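Local coordinates for protein viral interleukin-10 homolog (Human herpesvirus 5, PDB 1LQS) that mimics human interleukin-10, binding its receptor in competition with the host cytokine and inducing the immunosuppressive signalling that the virus exploits, at residues V33-H36 with L42-E45; V50-T55 with R71-I76; S64-L69 with K104-C109. All blocks are in the same frame, centred on the assembly; numbering follows the deposited sequence.

In the fold
Contact 1 lies at the far end of helix 25-42, its centre about 24 Å from the centre of the chain, whereas contact 3 is almost at that centre and contact 2 falls between. Contacts 1 and 2 are both buried; contact 3 is buried on its methionine side and reaches the surface at its arginine. Contacts 2 and 3 share helix 62-84 and meet where L52 CD2 lies 3.9 Å from L69 CD1, while contact 1 touches neither. The chemistry follows position: a phenylalanine with a leucine and a glutamine in contact 1, two aromatics and a leucine in contact 2, and methionines beside a long charge pair in contact 3. All three contacts also touch the second subunit.

Contact 1 (V33-H36 with L42-E45); sequences VTFH and LQRE
F35 and L42 form the closest backbone pair here, with CA atoms 9.1 Å apart: they sit two turns apart on helix 25-42, and the chain leaves helical geometry at Q43. This is the end of the first long helix of the IL-10 fold, the intertwined helical dimer in which helices of one chain complete the bundle of the other. F35 does the reaching. Its CB does not point at L42-E45, but with CG anti to the backbone N (chi1 -176°) the ring extends along the helix, so that its far end arrives between the two partners. L42 sends its CB toward the ring, and its CD1 methyl meets F35 CE1 at 4.0 Å. The two side chains cross obliquely. The next ring atom is used by Q43, whose NE2 stands at the edge, near the ring plane, 4.3 Å from F35 CZ. This is a van der Waals approach, and the amide spends its polar atoms elsewhere: NE2 donates to S140 O of the second subunit, with a weak bond to D143 OD2 there, and OE1 accepts from the backbone of another protein in the assembly, probably the receptor. That makes Q43 a junction of three chains, with a buried amide satisfied at both its oxygen and its nitrogen. The apolar part is closed in as well: F35 packs on M95 of helix 89-106 and on D143 of the second subunit, and L42 on L139 of that subunit. L42 CD1 and Q43 NE2 end up 7.8 Å apart, to either side of the ring's far end, with F35 CE1 and CZ between them.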
ATOM      1  N   VAL C  33      11.076 -28.037 -10.659  1.00 30.82           N
ATOM      2  CA  VAL C  33      11.333 -29.389 -11.144  1.00 33.82           C
ATOM      3  C   VAL C  33      12.540 -29.983 -10.436  1.00 34.84           C
ATOM      4  O   VAL C  33      12.507 -31.158 -10.074  1.00 36.64           O
ATOM      5  CB  VAL C  33      11.552 -29.510 -12.706  1.00 34.90           C
ATOM      6  CG1 VAL C  33      10.309 -29.041 -13.464  1.00 31.18           C
ATOM      7  CG2 VAL C  33      12.792 -28.754 -13.131  1.00 37.47           C
ATOM      8  N   THR C  34      13.599 -29.194 -10.233  1.00 33.70           N
ATOM      9  CA  THR C  34      14.780 -29.697  -9.531  1.00 33.42           C
ATOM     10  C   THR C  34      14.357 -30.015  -8.100  1.00 34.43           C
ATOM     11  O   THR C  34      14.767 -31.015  -7.520  1.00 35.81           O
ATOM     12  CB  THR C  34      15.942 -28.655  -9.450  1.00 34.54           C
ATOM     13  OG1 THR C  34      16.455 -28.367 -10.756  1.00 34.43           O
ATOM     14  CG2 THR C  34      17.078 -29.194  -8.577  1.00 30.88           C
ATOM     15  N   PHE C  35      13.517 -29.163  -7.534  1.00 34.21           N
ATOM     16  CA  PHE C  35      13.073 -29.368  -6.172  1.00 33.99           C
ATOM     17  C   PHE C  35      12.294 -30.648  -5.981  1.00 35.30           C
ATOM     18  O   PHE C  35      12.408 -31.299  -4.950  1.00 36.56           O
ATOM     19  CB  PHE C  35      12.195 -28.210  -5.699  1.00 32.70           C
ATOM     20  CG  PHE C  35      11.778 -28.335  -4.263  1.00 29.86           C
ATOM     21  CD1 PHE C  35      12.714 -28.148  -3.239  1.00 29.25           C
ATOM     22  CD2 PHE C  35      10.474 -28.694  -3.933  1.00 28.77           C
ATOM     23  CE1 PHE C  35      12.367 -28.319  -1.918  1.00 28.24           C
ATOM     24  CE2 PHE C  35      10.105 -28.873  -2.606  1.00 30.35           C
ATOM     25  CZ  PHE C  35      11.059 -28.684  -1.589  1.00 31.02           C
ATOM     26  N   HIS C  36      11.470 -30.991  -6.962  1.00 36.29           N
ATOM     27  CA  HIS C  36      10.649 -32.186  -6.866  1.00 35.28           C
ATOM     28  C   HIS C  36      11.499 -33.453  -6.729  1.00 34.84           C
ATOM     29  O   HIS C  36      11.126 -34.380  -6.022  1.00 34.19           O
ATOM     30  CB  HIS C  36       9.739 -32.291  -8.094  1.00 34.77           C
ATOM     31  CG  HIS C  36       8.950 -33.566  -8.158  1.00 36.28           C
ATOM     32  ND1 HIS C  36       7.865 -33.813  -7.344  1.00 37.39           N
ATOM     33  CD2 HIS C  36       9.119 -34.682  -8.905  1.00 35.14           C
ATOM     34  CE1 HIS C  36       7.402 -35.027  -7.582  1.00 34.76           C
ATOM     35  NE2 HIS C  36       8.144 -35.575  -8.525  1.00 35.92           N
ATOM     36  N   LEU C  42      14.904 -33.568   1.513  1.00 43.89           N
ATOM     37  CA  LEU C  42      14.780 -32.317   2.255  1.00 43.36           C
ATOM     38  C   LEU C  42      13.583 -32.244   3.182  1.00 44.54           C
ATOM     39  O   LEU C  42      13.619 -31.493   4.156  1.00 46.53           O
ATOM     40  CB  LEU C  42      14.730 -31.106   1.308  1.00 41.15           C
ATOM     41  CG  LEU C  42      15.937 -30.878   0.393  1.00 40.46           C
ATOM     42  CD1 LEU C  42      15.827 -29.532  -0.294  1.00 37.54           C
ATOM     43  CD2 LEU C  42      17.207 -30.947   1.211  1.00 39.39           C
ATOM     44  N   GLN C  43      12.525 -33.000   2.904  1.00 44.76           N
ATOM     45  CA  GLN C  43      11.354 -32.941   3.773  1.00 46.18           C
ATOM     46  C   GLN C  43      11.202 -34.144   4.700  1.00 48.91           C
ATOM     47  O   GLN C  43      10.090 -34.463   5.134  1.00 47.54           O
ATOM     48  CB  GLN C  43      10.070 -32.763   2.949  1.00 44.83           C
ATOM     49  CG  GLN C  43      10.019 -31.495   2.088  1.00 40.77           C
ATOM     50  CD  GLN C  43       8.659 -31.280   1.434  1.00 38.30           C
ATOM     51  OE1 GLN C  43       8.014 -32.226   1.000  1.00 35.04           O
ATOM     52  NE2 GLN C  43       8.228 -30.031   1.354  1.00 39.84           N
ATOM     53  N   ARG C  44      12.316 -34.801   5.022  1.00 53.60           N
ATOM     54  CA  ARG C  44      12.263 -35.961   5.911  1.00 57.93           C
ATOM     55  C   ARG C  44      12.093 -35.576   7.376  1.00 58.95           C
ATOM     56  O   ARG C  44      11.043 -35.843   7.964  1.00 58.50           O
ATOM     57  CB  ARG C  44      13.493 -36.864   5.731  1.00 59.61           C
ATOM     58  CG  ARG C  44      13.132 -38.144   4.972  1.00 63.81           C
ATOM     59  CD  ARG C  44      14.117 -39.295   5.144  1.00 65.70           C
ATOM     60  NE  ARG C  44      15.433 -39.008   4.583  1.00 69.38           N
ATOM     61  CZ  ARG C  44      16.263 -39.942   4.129  1.00 71.37           C
ATOM     62  NH1 ARG C  44      15.899 -41.221   4.169  1.00 72.11           N
ATOM     63  NH2 ARG C  44      17.457 -39.606   3.649  1.00 70.82           N
ATOM     64  N   GLU C  45      13.115 -34.962   7.972  1.00 60.47           N
ATOM     65  CA  GLU C  45      13.013 -34.547   9.367  1.00 61.61           C
ATOM     66  C   GLU C  45      11.689 -33.822   9.507  1.00 61.29           C
ATOM     67  O   GLU C  45      10.754 -34.313  10.139  1.00 61.39           O
ATOM     68  CB  GLU C  45      14.151 -33.593   9.752  1.00 63.95           C
ATOM     69  CG  GLU C  45      13.800 -32.688  10.942  1.00 68.53           C
ATOM     70  CD  GLU C  45      14.992 -31.895  11.479  1.00 71.74           C
ATOM     71  OE1 GLU C  45      14.773 -30.959  12.293  1.00 71.51           O
ATOM     72  OE2 GLU C  45      16.144 -32.219  11.103  1.00 72.90           O
TER

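Contact 2 (V50-T55 with R71-I76); sequences VWLDGT and RRYLEI
W51 and Y73 advance on one another, the indole from the loop and the phenol from helix 62-84, with the phenol oxygen at the point of contact. The setting is the long connection between helices 25-42 and 62-84 of the IL-10 fold, laid here against the flank of the second of these helices. Y73 OH lies at the indole edge, near its plane, 3.4 Å from W51 CZ3, while Y73 CZ follows at 3.9 Å from the same carbon. The ring planes are turned about 55° apart, so neither ring lies flat upon the other. W51 is extended, its CG anti to the backbone N (chi1 -179°), which brings the six-membered part of the indole forward to Y73. L52 fills in beside it, using both branches: CD1 touches Y73 OH at 3.5 Å, and CD2 rests over one face of the W51 indole, 3.5 Å above the plane and offset toward the rim. The buried hydroxyl of Y73 is thus flanked by carbon on this side, and its polar partner is G138 O of the second subunit. W51 is likewise tied across the dimer: its NE1 bonds to L123 O of that subunit, and E141 OE1 there takes the backbone N atoms of both W51 and L52. The loop makes an inverse gamma turn centred on L52, followed by an Asx turn at D53. In the latter, D53 OD1 offers its anti lone pair to T55 N at 3.1 Å, with a nearly straight N-H...O angle of 168°, and is met by T55 OG1 at 3.2 Å on its syn side, but well out of the carboxylate plane.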
ATOM      1  N   VAL C  50       5.550 -24.160  10.328  1.00 40.02           N
ATOM      2  CA  VAL C  50       5.630 -23.263   9.192  1.00 38.87           C
ATOM      3  C   VAL C  50       6.482 -22.058   9.544  1.00 40.92           C
ATOM      4  O   VAL C  50       6.259 -21.416  10.559  1.00 43.00           O
ATOM      5  CB  VAL C  50       4.243 -22.764   8.807  1.00 37.62           C
ATOM      6  CG1 VAL C  50       4.348 -21.636   7.813  1.00 39.79           C
ATOM      7  CG2 VAL C  50       3.431 -23.895   8.242  1.00 39.47           C
ATOM      8  N   TRP C  51       7.465 -21.768   8.701  1.00 42.12           N
ATOM      9  CA  TRP C  51       8.359 -20.631   8.872  1.00 41.41           C
ATOM     10  C   TRP C  51       7.777 -19.555   7.952  1.00 43.49           C
ATOM     11  O   TRP C  51       7.330 -18.506   8.412  1.00 44.49           O
ATOM     12  CB  TRP C  51       9.766 -21.029   8.435  1.00 41.21           C
ATOM     13  CG  TRP C  51      10.809 -19.975   8.568  1.00 41.48           C
ATOM     14  CD1 TRP C  51      10.983 -19.133   9.618  1.00 40.99           C
ATOM     15  CD2 TRP C  51      11.891 -19.711   7.654  1.00 41.21           C
ATOM     16  NE1 TRP C  51      12.107 -18.364   9.426  1.00 42.33           N
ATOM     17  CE2 TRP C  51      12.686 -18.696   8.230  1.00 39.97           C
ATOM     18  CE3 TRP C  51      12.266 -20.238   6.406  1.00 39.69           C
ATOM     19  CZ2 TRP C  51      13.834 -18.188   7.608  1.00 37.97           C
ATOM     20  CZ3 TRP C  51      13.415 -19.731   5.780  1.00 39.05           C
ATOM     21  CH2 TRP C  51      14.182 -18.715   6.388  1.00 39.13           C
ATOM     22  N   LEU C  52       7.755 -19.831   6.651  1.00 43.87           N
ATOM     23  CA  LEU C  52       7.192 -18.890   5.689  1.00 44.32           C
ATOM     24  C   LEU C  52       5.668 -19.079   5.571  1.00 45.03           C
ATOM     25  O   LEU C  52       5.209 -19.795   4.685  1.00 45.39           O
ATOM     26  CB  LEU C  52       7.825 -19.109   4.316  1.00 43.41           C
ATOM     27  CG  LEU C  52       9.345 -19.249   4.295  1.00 44.07           C
ATOM     28  CD1 LEU C  52       9.811 -19.411   2.866  1.00 43.64           C
ATOM     29  CD2 LEU C  52       9.998 -18.034   4.929  1.00 44.46           C
ATOM     30  N   ASP C  53       4.882 -18.457   6.449  1.00 44.94           N
ATOM     31  CA  ASP C  53       3.436 -18.611   6.343  1.00 45.28           C
ATOM     32  C   ASP C  53       2.857 -17.871   5.131  1.00 45.12           C
ATOM     33  O   ASP C  53       3.599 -17.467   4.239  1.00 45.51           O
ATOM     34  CB  ASP C  53       2.725 -18.174   7.628  1.00 46.31           C
ATOM     35  CG  ASP C  53       3.058 -16.759   8.046  1.00 46.59           C
ATOM     36  OD1 ASP C  53       2.915 -15.830   7.226  1.00 47.75           O
ATOM     37  OD2 ASP C  53       3.445 -16.575   9.217  1.00 49.89           O
ATOM     38  N   GLY C  54       1.538 -17.689   5.102  1.00 43.87           N
ATOM     39  CA  GLY C  54       0.910 -17.046   3.957  1.00 43.15           C
ATOM     40  C   GLY C  54       0.830 -15.532   3.811  1.00 43.40           C
ATOM     41  O   GLY C  54       0.155 -15.040   2.914  1.00 45.69           O
ATOM     42  N   THR C  55       1.490 -14.765   4.662  1.00 43.29           N
ATOM     43  CA  THR C  55       1.425 -13.309   4.531  1.00 41.44           C
ATOM     44  C   THR C  55       2.838 -12.777   4.484  1.00 39.89           C
ATOM     45  O   THR C  55       3.083 -11.693   3.985  1.00 39.91           O
ATOM     46  CB  THR C  55       0.703 -12.668   5.716  1.00 43.69           C
ATOM     47  OG1 THR C  55       1.419 -12.962   6.930  1.00 42.30           O
ATOM     48  CG2 THR C  55      -0.734 -13.191   5.798  1.00 41.22           C
ATOM     49  N   ARG C  71      17.838 -12.954  -0.303  1.00 38.75           N
ATOM     50  CA  ARG C  71      19.251 -12.763   0.025  1.00 40.03           C
ATOM     51  C   ARG C  71      19.685 -13.814   1.036  1.00 39.03           C
ATOM     52  O   ARG C  71      20.789 -14.364   0.958  1.00 39.00           O
ATOM     53  CB  ARG C  71      19.490 -11.370   0.620  1.00 41.70           C
ATOM     54  CG  ARG C  71      19.680 -10.262  -0.386  1.00 44.00           C
ATOM     55  CD  ARG C  71      19.529  -8.881   0.263  1.00 44.83           C
ATOM     56  NE  ARG C  71      19.847  -7.831  -0.700  1.00 47.83           N
ATOM     57  CZ  ARG C  71      21.084  -7.539  -1.102  1.00 47.41           C
ATOM     58  NH1 ARG C  71      22.108  -8.211  -0.610  1.00 48.98           N
ATOM     59  NH2 ARG C  71      21.295  -6.597  -2.008  1.00 47.31           N
ATOM     60  N   ARG C  72      18.801 -14.072   1.992  1.00 38.15           N
ATOM     61  CA  ARG C  72      19.051 -15.034   3.054  1.00 39.46           C
ATOM     62  C   ARG C  72      19.325 -16.422   2.455  1.00 41.30           C
ATOM     63  O   ARG C  72      20.207 -17.149   2.906  1.00 41.41           O
ATOM     64  CB  ARG C  72      17.836 -15.037   3.995  1.00 39.15           C
ATOM     65  CG  ARG C  72      17.803 -16.101   5.064  1.00 38.99           C
ATOM     66  CD  ARG C  72      19.061 -16.121   5.866  1.00 42.83           C
ATOM     67  NE  ARG C  72      18.821 -16.624   7.215  1.00 45.55           N
ATOM     68  CZ  ARG C  72      18.838 -15.860   8.305  1.00 45.97           C
ATOM     69  NH1 ARG C  72      19.085 -14.557   8.203  1.00 44.14           N
ATOM     70  NH2 ARG C  72      18.617 -16.402   9.498  1.00 46.03           N
ATOM     71  N   TYR C  73      18.577 -16.775   1.420  1.00 42.39           N
ATOM     72  CA  TYR C  73      18.759 -18.059   0.780  1.00 43.00           C
ATOM     73  C   TYR C  73      19.998 -18.092  -0.092  1.00 43.24           C
ATOM     74  O   TYR C  73      20.804 -19.020  -0.015  1.00 45.37           O
ATOM     75  CB  TYR C  73      17.549 -18.394  -0.075  1.00 42.16           C
ATOM     76  CG  TYR C  73      16.402 -18.994   0.688  1.00 41.34           C
ATOM     77  CD1 TYR C  73      16.339 -20.359   0.925  1.00 40.06           C
ATOM     78  CD2 TYR C  73      15.342 -18.205   1.113  1.00 40.84           C
ATOM     79  CE1 TYR C  73      15.235 -20.923   1.554  1.00 40.51           C
ATOM     80  CE2 TYR C  73      14.241 -18.758   1.741  1.00 39.32           C
ATOM     81  CZ  TYR C  73      14.188 -20.113   1.952  1.00 39.02           C
ATOM     82  OH  TYR C  73      13.061 -20.657   2.517  1.00 38.31           O
ATOM     83  N   LEU C  74      20.154 -17.089  -0.939  1.00 42.54           N
ATOM     84  CA  LEU C  74      21.310 -17.085  -1.807  1.00 42.73           C
ATOM     85  C   LEU C  74      22.609 -17.016  -1.016  1.00 43.12           C
ATOM     86  O   LEU C  74      23.590 -17.667  -1.371  1.00 41.88           O
ATOM     87  CB  LEU C  74      21.220 -15.917  -2.795  1.00 41.82           C
ATOM     88  CG  LEU C  74      20.034 -16.025  -3.761  1.00 40.19           C
ATOM     89  CD1 LEU C  74      20.098 -14.946  -4.817  1.00 40.04           C
ATOM     90  CD2 LEU C  74      20.068 -17.367  -4.429  1.00 39.83           C
ATOM     91  N   GLU C  75      22.596 -16.267   0.083  1.00 42.94           N
ATOM     92  CA  GLU C  75      23.801 -16.074   0.881  1.00 43.17           C
ATOM     93  C   GLU C  75      24.058 -16.969   2.093  1.00 43.37           C
ATOM     94  O   GLU C  75      25.208 -17.214   2.438  1.00 43.49           O
ATOM     95  CB  GLU C  75      23.875 -14.612   1.323  1.00 42.48           C
ATOM     96  CG  GLU C  75      23.925 -13.624   0.174  1.00 41.49           C
ATOM     97  CD  GLU C  75      25.143 -13.812  -0.716  1.00 42.71           C
ATOM     98  OE1 GLU C  75      26.274 -13.861  -0.176  1.00 42.00           O
ATOM     99  OE2 GLU C  75      24.969 -13.900  -1.952  1.00 40.49           O
ATOM    100  N   ILE C  76      23.009 -17.458   2.741  1.00 43.96           N
ATOM    101  CA  ILE C  76      23.200 -18.295   3.918  1.00 44.21           C
ATOM    102  C   ILE C  76      22.626 -19.702   3.801  1.00 44.90           C
ATOM    103  O   ILE C  76      23.359 -20.691   3.905  1.00 44.40           O
ATOM    104  CB  ILE C  76      22.589 -17.638   5.181  1.00 44.15           C
ATOM    105  CG1 ILE C  76      23.190 -16.247   5.402  1.00 43.90           C
ATOM    106  CG2 ILE C  76      22.869 -18.498   6.392  1.00 44.20           C
ATOM    107  CD1 ILE C  76      24.689 -16.254   5.554  1.00 43.35           C
TER

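Contact 3 (S64-L69 with K104-C109); sequences SVMDWL and KDMRQC
M66 is the first residue of S64-L69 to meet the other segment: its CG lies 4.3 Å from M106 CE, a loose apolar touch between two side chains whose CB atoms both point across the gap. Here the start of helix 62-84 is paired with the end of helix 89-106, two neighbouring helices of the interleukin-10 bundle. The second subunit closes over both methionines, with Y152 of that chain on M66 and L149 on M106. D67 follows, on the outer side. Its CG stands anti to the backbone N (chi1 -164°), which brings the carboxylate up to R107, the first residue past the end of helix 89-106, although CB does not point at it. R107 bends at chi3 (87°), and D67 OD1 lies in the guanidinium plane at its edge, 3.9 Å from NE and 4.0 Å from CD. That is a long salt bridge, with the carboxylate and guanidinium planes 63° apart. D67 has other partners in its own chain: OD1 accepts from Y103 OH, and OD2 forms a salt bridge with R71 NE. Further along, W68 turns to I120 of the second subunit and L69 to L52 of contact 2. Beyond R107 the chain is held by the disulfide of C109 with C19. With a tyrosine hydroxyl and two arginines around it, the D67 carboxylate probably stays ionised; at so long a separation the exposed R107 probably adds only a weak electrostatic attraction, and the like charge of K117 lies close to its NH2.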
ATOM      1  N   SER C  64      10.011  -5.643   1.052  1.00 46.82           N
ATOM      2  CA  SER C  64      11.161  -5.648   1.932  1.00 45.47           C
ATOM      3  C   SER C  64      11.473  -7.064   2.393  1.00 44.72           C
ATOM      4  O   SER C  64      12.633  -7.474   2.459  1.00 44.22           O
ATOM      5  CB  SER C  64      10.868  -4.746   3.136  1.00 46.07           C
ATOM      6  OG  SER C  64      12.004  -4.547   3.948  1.00 43.07           O
ATOM      7  N   VAL C  65      10.433  -7.819   2.717  1.00 44.38           N
ATOM      8  CA  VAL C  65      10.639  -9.187   3.186  1.00 43.96           C
ATOM      9  C   VAL C  65      11.065 -10.098   2.043  1.00 42.46           C
ATOM     10  O   VAL C  65      11.842 -11.022   2.241  1.00 42.06           O
ATOM     11  CB  VAL C  65       9.355  -9.762   3.845  1.00 44.16           C
ATOM     12  CG1 VAL C  65       9.563 -11.217   4.204  1.00 42.18           C
ATOM     13  CG2 VAL C  65       8.998  -8.956   5.093  1.00 43.04           C
ATOM     14  N   MET C  66      10.563  -9.821   0.845  1.00 42.28           N
ATOM     15  CA  MET C  66      10.888 -10.632  -0.317  1.00 42.53           C
ATOM     16  C   MET C  66      12.375 -10.564  -0.598  1.00 42.28           C
ATOM     17  O   MET C  66      12.987 -11.588  -0.925  1.00 43.43           O
ATOM     18  CB  MET C  66      10.104 -10.163  -1.551  1.00 43.22           C
ATOM     19  CG  MET C  66      10.162 -11.116  -2.756  1.00 43.88           C
ATOM     20  SD  MET C  66       9.185 -12.652  -2.570  1.00 42.85           S
ATOM     21  CE  MET C  66      10.428 -13.704  -1.893  1.00 44.64           C
ATOM     22  N   ASP C  67      12.957  -9.368  -0.470  1.00 42.30           N
ATOM     23  CA  ASP C  67      14.389  -9.189  -0.723  1.00 41.33           C
ATOM     24  C   ASP C  67      15.182  -9.868   0.362  1.00 40.85           C
ATOM     25  O   ASP C  67      16.127 -10.613   0.081  1.00 42.55           O
ATOM     26  CB  ASP C  67      14.791  -7.716  -0.757  1.00 41.87           C
ATOM     27  CG  ASP C  67      16.166  -7.503  -1.399  1.00 44.33           C
ATOM     28  OD1 ASP C  67      16.244  -7.611  -2.644  1.00 44.75           O
ATOM     29  OD2 ASP C  67      17.165  -7.246  -0.672  1.00 43.04           O
ATOM     30  N   TRP C  68      14.797  -9.608   1.607  1.00 39.55           N
ATOM     31  CA  TRP C  68      15.476 -10.208   2.738  1.00 37.56           C
ATOM     32  C   TRP C  68      15.570 -11.699   2.526  1.00 36.06           C
ATOM     33  O   TRP C  68      16.671 -12.261   2.558  1.00 35.77           O
ATOM     34  CB  TRP C  68      14.736  -9.945   4.056  1.00 38.61           C
ATOM     35  CG  TRP C  68      15.524 -10.431   5.240  1.00 39.36           C
ATOM     36  CD1 TRP C  68      16.661  -9.868   5.752  1.00 39.30           C
ATOM     37  CD2 TRP C  68      15.297 -11.628   5.996  1.00 39.30           C
ATOM     38  NE1 TRP C  68      17.158 -10.642   6.774  1.00 39.92           N
ATOM     39  CE2 TRP C  68      16.341 -11.729   6.945  1.00 40.23           C
ATOM     40  CE3 TRP C  68      14.318 -12.628   5.963  1.00 40.77           C
ATOM     41  CZ2 TRP C  68      16.434 -12.793   7.853  1.00 41.55           C
ATOM     42  CZ3 TRP C  68      14.413 -13.693   6.874  1.00 42.11           C
ATOM     43  CH2 TRP C  68      15.465 -13.761   7.801  1.00 42.00           C
ATOM     44  N   LEU C  69      14.413 -12.331   2.309  1.00 34.28           N
ATOM     45  CA  LEU C  69      14.350 -13.773   2.105  1.00 34.52           C
ATOM     46  C   LEU C  69      15.273 -14.271   1.010  1.00 36.26           C
ATOM     47  O   LEU C  69      16.118 -15.144   1.251  1.00 37.30           O
ATOM     48  CB  LEU C  69      12.931 -14.214   1.796  1.00 34.04           C
ATOM     49  CG  LEU C  69      11.991 -14.304   3.001  1.00 36.56           C
ATOM     50  CD1 LEU C  69      10.668 -14.945   2.563  1.00 32.40           C
ATOM     51  CD2 LEU C  69      12.644 -15.120   4.119  1.00 35.15           C
ATOM     52  N   LYS C 104      18.787 -11.234  -9.891  1.00 46.09           N
ATOM     53  CA  LYS C 104      19.444 -10.222 -10.703  1.00 46.68           C
ATOM     54  C   LYS C 104      18.436  -9.519 -11.600  1.00 46.91           C
ATOM     55  O   LYS C 104      18.560  -8.321 -11.852  1.00 48.01           O
ATOM     56  CB  LYS C 104      20.552 -10.849 -11.557  1.00 48.36           C
ATOM     57  CG  LYS C 104      21.731 -11.366 -10.730  1.00 51.77           C
ATOM     58  CD  LYS C 104      22.856 -11.910 -11.602  1.00 53.91           C
ATOM     59  CE  LYS C 104      24.010 -12.418 -10.744  1.00 54.58           C
ATOM     60  NZ  LYS C 104      25.123 -13.007 -11.546  1.00 55.07           N
ATOM     61  N   ASP C 105      17.437 -10.262 -12.082  1.00 46.14           N
ATOM     62  CA  ASP C 105      16.405  -9.684 -12.942  1.00 44.69           C
ATOM     63  C   ASP C 105      15.357  -8.893 -12.171  1.00 44.42           C
ATOM     64  O   ASP C 105      14.801  -7.931 -12.687  1.00 44.41           O
ATOM     65  CB  ASP C 105      15.705 -10.770 -13.755  1.00 43.70           C
ATOM     66  CG  ASP C 105      16.422 -11.077 -15.048  1.00 44.40           C
ATOM     67  OD1 ASP C 105      15.864 -11.860 -15.855  1.00 42.11           O
ATOM     68  OD2 ASP C 105      17.542 -10.536 -15.250  1.00 43.37           O
ATOM     69  N   MET C 106      15.077  -9.307 -10.943  1.00 45.31           N
ATOM     70  CA  MET C 106      14.099  -8.614 -10.124  1.00 46.71           C
ATOM     71  C   MET C 106      14.583  -7.229  -9.666  1.00 48.64           C
ATOM     72  O   MET C 106      13.775  -6.299  -9.542  1.00 47.98           O
ATOM     73  CB  MET C 106      13.745  -9.457  -8.906  1.00 46.60           C
ATOM     74  CG  MET C 106      12.843 -10.639  -9.178  1.00 43.72           C
ATOM     75  SD  MET C 106      12.577 -11.499  -7.610  1.00 42.59           S
ATOM     76  CE  MET C 106      11.503 -10.344  -6.777  1.00 41.84           C
ATOM     77  N   ARG C 107      15.886  -7.084  -9.412  1.00 49.96           N
ATOM     78  CA  ARG C 107      16.415  -5.792  -8.977  1.00 52.67           C
ATOM     79  C   ARG C 107      16.735  -4.900 -10.164  1.00 53.17           C
ATOM     80  O   ARG C 107      17.521  -3.963 -10.066  1.00 54.73           O
ATOM     81  CB  ARG C 107      17.657  -5.973  -8.104  1.00 53.78           C
ATOM     82  CG  ARG C 107      17.356  -6.674  -6.795  1.00 58.09           C
ATOM     83  CD  ARG C 107      18.465  -6.536  -5.766  1.00 60.46           C
ATOM     84  NE  ARG C 107      18.351  -5.322  -4.954  1.00 63.60           N
ATOM     85  CZ  ARG C 107      18.871  -4.136  -5.272  1.00 64.34           C
ATOM     86  NH1 ARG C 107      19.553  -3.978  -6.401  1.00 64.97           N
ATOM     87  NH2 ARG C 107      18.725  -3.107  -4.448  1.00 63.92           N
ATOM     88  N   GLN C 108      16.096  -5.196 -11.284  1.00 53.73           N
ATOM     89  CA  GLN C 108      16.287  -4.450 -12.515  1.00 53.93           C
ATOM     90  C   GLN C 108      14.934  -3.804 -12.859  1.00 54.22           C
ATOM     91  O   GLN C 108      14.815  -3.043 -13.825  1.00 53.90           O
ATOM     92  CB  GLN C 108      16.745  -5.426 -13.601  1.00 54.07           C
ATOM     93  CG  GLN C 108      17.563  -4.839 -14.725  1.00 55.38           C
ATOM     94  CD  GLN C 108      18.459  -5.887 -15.375  1.00 57.72           C
ATOM     95  OE1 GLN C 108      18.781  -5.806 -16.567  1.00 57.55           O
ATOM     96  NE2 GLN C 108      18.878  -6.877 -14.582  1.00 56.54           N
ATOM     97  N   CYS C 109      13.923  -4.128 -12.047  1.00 53.92           N
ATOM     98  CA  CYS C 109      12.562  -3.601 -12.192  1.00 52.80           C
ATOM     99  C   CYS C 109      12.114  -2.913 -10.886  1.00 51.88           C
ATOM    100  O   CYS C 109      11.900  -3.569  -9.860  1.00 50.47           O
ATOM    101  CB  CYS C 109      11.571  -4.731 -12.533  1.00 54.61           C
ATOM    102  SG  CYS C 109       9.839  -4.154 -12.591  1.00 55.11           S
TER